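Local coordinates for tubulin-like protein CetZ2 (Haloferax volcanii, PDB 4B45) that binds GTP as a tubulin- and FtsZ-related cytoskeletal protein and is involved in the control of cell shape in archaea, at residues 130-135 and 163-168. Sequence-based numbering, arbitrary orientation.
Sequences LGILPG and VDNDAF. With GSP (5'-guanosine-diphosphate-monothiophosphate), chain C.
The CG2 methyl of Ile-132 lies against the side-chain amide of Asn-165, 3.2 Å from OD1. With CG anti to its carbonyl carbon (chi1 -85°), Asn-165 turns this amide to the N2/N3 edge of the guanine and uses both ends of it: OD1 accepts from GSP N2 at 3.1 Å, while ND2 donates to N3 over 3.3 Å. Ile-132 reaches the same amino group from its other branch, CD1 standing 3.7 Å from GSP N2.

The strands themselves run parallel. Val-163 N donates to Gly-131 O (2.8 Å, 172°) and Val-163 O accepts from Leu-133 N; a weak bond from Asn-165 N to Leu-133 O carries the pairing into the 3-10 turn. Val-163 CG2 meets Leu-130 CD1 on the face it shares with Ile-132. At the far end, the carboxylate of Asp-166 abuts Gly-135 CA, OD1 at 3.3 Å, and OD2 accepts from Ala-136 N.

The contact joins the C-terminal ends of strands 127-133 and 159-164, which helix 140-156 connects in a beta-alpha-beta unit of the GTPase domain. Helices 9-26 and 175-196 cover the Ile-132 and Val-163 face; Leu-133 and Asp-164 face helix 323-340, whose Arg-324 forms a salt bridge with Asp-164.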
ATOM      1  N   LEU A 130       3.513  -0.374   4.151  1.00 43.48           N
ATOM      2  CA  LEU A 130       2.183  -0.571   3.595  1.00 39.21           C
ATOM      3  C   LEU A 130       1.355  -1.164   4.731  1.00 44.39           C
ATOM      4  O   LEU A 130       1.484  -2.355   5.068  1.00 43.28           O
ATOM      5  CB  LEU A 130       2.245  -1.494   2.374  1.00 34.05           C
ATOM      6  CG  LEU A 130       0.950  -1.869   1.659  1.00 41.83           C
ATOM      7  CD1 LEU A 130       0.151  -0.633   1.193  1.00 45.47           C
ATOM      8  CD2 LEU A 130       1.286  -2.791   0.475  1.00 36.06           C
ATOM      9  N   GLY A 131       0.552  -0.316   5.369  1.00 36.87           N
ATOM     10  CA  GLY A 131      -0.133  -0.713   6.589  1.00 42.44           C
ATOM     11  C   GLY A 131      -1.618  -0.952   6.424  1.00 44.30           C
ATOM     12  O   GLY A 131      -2.324  -0.119   5.842  1.00 44.71           O
ATOM     13  N   ILE A 132      -2.098  -2.081   6.946  1.00 41.91           N
ATOM     14  CA  ILE A 132      -3.535  -2.400   6.900  1.00 42.15           C
ATOM     15  C   ILE A 132      -4.262  -1.995   8.173  1.00 42.85           C
ATOM     16  O   ILE A 132      -3.969  -2.492   9.272  1.00 41.21           O
ATOM     17  CB  ILE A 132      -3.786  -3.889   6.635  1.00 49.67           C
ATOM     18  CG1 ILE A 132      -3.279  -4.274   5.244  1.00 45.36           C
ATOM     19  CG2 ILE A 132      -5.270  -4.221   6.754  1.00 47.57           C
ATOM     20  CD1 ILE A 132      -2.819  -5.723   5.149  1.00 43.47           C
ATOM     21  N   LEU A 133      -5.216  -1.080   8.016  1.00 48.62           N
ATOM     22  CA  LEU A 133      -6.037  -0.604   9.119  1.00 50.41           C
ATOM     23  C   LEU A 133      -7.174  -1.600   9.367  1.00 49.50           C
ATOM     24  O   LEU A 133      -7.794  -2.074   8.418  1.00 51.03           O
ATOM     25  CB  LEU A 133      -6.603   0.769   8.755  1.00 58.35           C
ATOM     26  CG  LEU A 133      -6.839   1.791   9.865  1.00 57.82           C
ATOM     27  CD1 LEU A 133      -5.527   2.145  10.545  1.00 50.76           C
ATOM     28  CD2 LEU A 133      -7.515   3.035   9.286  1.00 57.52           C
ATOM     29  N   PRO A 134      -7.439  -1.942  10.641  1.00 42.55           N
ATOM     30  CA  PRO A 134      -8.507  -2.906  10.910  1.00 43.37           C
ATOM     31  C   PRO A 134      -9.863  -2.295  10.627  1.00 44.96           C
ATOM     32  O   PRO A 134     -10.047  -1.093  10.797  1.00 42.27           O
ATOM     33  CB  PRO A 134      -8.381  -3.161  12.419  1.00 45.60           C
ATOM     34  CG  PRO A 134      -7.764  -1.919  12.960  1.00 48.27           C
ATOM     35  CD  PRO A 134      -6.817  -1.440  11.879  1.00 42.84           C
ATOM     36  N   GLY A 135     -10.817  -3.115  10.216  1.00 45.44           N
ATOM     37  CA  GLY A 135     -12.175  -2.635  10.082  1.00 44.34           C
ATOM     38  C   GLY A 135     -12.722  -2.167  11.417  1.00 46.78           C
ATOM     39  O   GLY A 135     -12.335  -2.677  12.487  1.00 47.60           O
ATOM     40  N   VAL A 163      -4.083   1.132   3.988  1.00 47.16           N
ATOM     41  CA  VAL A 163      -5.211   0.431   3.410  1.00 44.12           C
ATOM     42  C   VAL A 163      -6.272   0.243   4.480  1.00 45.53           C
ATOM     43  O   VAL A 163      -6.033  -0.413   5.500  1.00 48.06           O
ATOM     44  CB  VAL A 163      -4.792  -0.974   2.938  1.00 48.87           C
ATOM     45  CG1 VAL A 163      -6.003  -1.745   2.425  1.00 49.98           C
ATOM     46  CG2 VAL A 163      -3.708  -0.877   1.891  1.00 54.91           C
ATOM     47  N   ASP A 164      -7.446   0.809   4.247  1.00 46.92           N
ATOM     48  CA  ASP A 164      -8.588   0.598   5.126  1.00 47.55           C
ATOM     49  C   ASP A 164      -9.405  -0.620   4.656  1.00 49.17           C
ATOM     50  O   ASP A 164     -10.029  -0.582   3.593  1.00 47.59           O
ATOM     51  CB  ASP A 164      -9.438   1.869   5.134  1.00 50.64           C
ATOM     52  CG  ASP A 164     -10.636   1.783   6.063  1.00 53.60           C
ATOM     53  OD1 ASP A 164     -10.727   0.839   6.885  1.00 53.72           O
ATOM     54  OD2 ASP A 164     -11.493   2.688   5.975  1.00 57.10           O
ATOM     55  N   ASN A 165      -9.393  -1.702   5.439  1.00 44.75           N
ATOM     56  CA  ASN A 165     -10.146  -2.906   5.092  1.00 40.73           C
ATOM     57  C   ASN A 165     -11.625  -2.626   4.875  1.00 41.07           C
ATOM     58  O   ASN A 165     -12.272  -3.240   4.025  1.00 42.77           O
ATOM     59  CB  ASN A 165      -9.989  -3.991   6.176  1.00 42.82           C
ATOM     60  CG  ASN A 165      -8.732  -4.830   5.985  1.00 41.81           C
ATOM     61  OD1 ASN A 165      -7.968  -4.600   5.043  1.00 38.24           O
ATOM     62  ND2 ASN A 165      -8.508  -5.810   6.888  1.00 38.00           N
ATOM     63  N   ASP A 166     -12.165  -1.710   5.666  1.00 42.05           N
ATOM     64  CA  ASP A 166     -13.553  -1.299   5.513  1.00 43.99           C
ATOM     65  C   ASP A 166     -13.820  -0.610   4.167  1.00 48.49           C
ATOM     66  O   ASP A 166     -14.970  -0.505   3.756  1.00 50.47           O
ATOM     67  CB  ASP A 166     -13.968  -0.370   6.660  1.00 47.68           C
ATOM     68  CG  ASP A 166     -14.365  -1.125   7.908  1.00 51.74           C
ATOM     69  OD1 ASP A 166     -14.535  -2.361   7.831  1.00 55.47           O
ATOM     70  OD2 ASP A 166     -14.512  -0.484   8.971  1.00 57.41           O
ATOM     71  N   ALA A 167     -12.772  -0.144   3.481  1.00 42.40           N
ATOM     72  CA  ALA A 167     -12.966   0.537   2.195  1.00 46.77           C
ATOM     73  C   ALA A 167     -13.232  -0.455   1.060  1.00 51.73           C
ATOM     74  O   ALA A 167     -13.667  -0.074  -0.025  1.00 47.83           O
ATOM     75  CB  ALA A 167     -11.772   1.412   1.856  1.00 47.38           C
ATOM     76  N   PHE A 168     -12.969  -1.731   1.313  1.00 44.44           N
ATOM     77  CA  PHE A 168     -13.090  -2.746   0.272  1.00 44.03           C
ATOM     78  C   PHE A 168     -14.002  -3.868   0.737  1.00 51.13           C
ATOM     79  O   PHE A 168     -13.565  -4.808   1.410  1.00 53.69           O
ATOM     80  CB  PHE A 168     -11.708  -3.278  -0.077  1.00 40.18           C
ATOM     81  CG  PHE A 168     -10.757  -2.205  -0.512  1.00 46.71           C
ATOM     82  CD1 PHE A 168     -10.795  -1.719  -1.811  1.00 47.78           C
ATOM     83  CD2 PHE A 168      -9.863  -1.651   0.380  1.00 40.36           C
ATOM     84  CE1 PHE A 168      -9.930  -0.715  -2.222  1.00 51.24           C
ATOM     85  CE2 PHE A 168      -8.998  -0.629  -0.032  1.00 49.09           C
ATOM     86  CZ  PHE A 168      -9.033  -0.168  -1.324  1.00 42.21           C
TER
HETATM   87  PG  GSP C1342      -1.766 -12.352  15.611  1.00 65.49           P
HETATM   88  O3B GSP C1342      -0.545 -11.782  14.741  1.00 81.37           O
HETATM   89  S1G GSP C1342      -3.421 -11.121  15.763  1.00 66.45           S
HETATM   90  O2G GSP C1342      -2.219 -13.732  15.052  1.00121.21           O
HETATM   91  O3G GSP C1342      -1.213 -12.447  16.977  1.00 56.17           O
HETATM   92  PB  GSP C1342      -0.595 -11.231  13.243  1.00 46.49           P
HETATM   93  O1B GSP C1342      -0.114 -12.225  12.214  1.00 43.19           O
HETATM   94  O2B GSP C1342       0.322 -10.017  13.176  1.00 59.46           O
HETATM   95  PA  GSP C1342      -2.586 -10.509  11.402  1.00 46.26           P
HETATM   96  O1A GSP C1342      -3.542 -11.558  10.901  1.00 49.09           O
HETATM   97  O2A GSP C1342      -1.509 -10.327  10.365  1.00 54.10           O
HETATM   98  O3A GSP C1342      -2.058 -10.819  12.846  1.00 54.38           O
HETATM   99  O5' GSP C1342      -3.276  -9.121  11.502  1.00 55.57           O
HETATM  100  C5' GSP C1342      -4.611  -8.959  11.845  1.00 50.00           C
HETATM  101  C4' GSP C1342      -5.235  -7.830  11.141  1.00 53.13           C
HETATM  102  O4' GSP C1342      -5.010  -7.928   9.766  1.00 46.50           O
HETATM  103  C3' GSP C1342      -6.700  -7.802  11.311  1.00 47.18           C
HETATM  104  O3' GSP C1342      -7.073  -6.481  11.215  1.00 50.09           O
HETATM  105  C2' GSP C1342      -7.218  -8.539  10.164  1.00 51.09           C
HETATM  106  O2' GSP C1342      -8.475  -8.056   9.829  1.00 57.03           O
HETATM  107  C1' GSP C1342      -6.279  -8.190   9.115  1.00 46.09           C
HETATM  108  N9  GSP C1342      -6.033  -9.208   8.113  1.00 45.92           N
HETATM  109  C8  GSP C1342      -5.779 -10.502   8.331  1.00 47.15           C
HETATM  110  N7  GSP C1342      -5.551 -11.112   7.152  1.00 50.23           N
HETATM  111  C5  GSP C1342      -5.652 -10.177   6.159  1.00 42.94           C
HETATM  112  C6  GSP C1342      -5.499 -10.243   4.748  1.00 42.60           C
HETATM  113  O6  GSP C1342      -5.203 -11.428   4.100  1.00 44.56           O
HETATM  114  N1  GSP C1342      -5.673  -9.107   4.030  1.00 40.41           N
HETATM  115  C2  GSP C1342      -5.968  -7.941   4.647  1.00 43.18           C
HETATM  116  N2  GSP C1342      -6.136  -6.747   3.808  1.00 40.27           N
HETATM  117  N3  GSP C1342      -6.113  -7.830   5.976  1.00 45.25           N
HETATM  118  C4  GSP C1342      -5.961  -8.961   6.761  1.00 45.77           C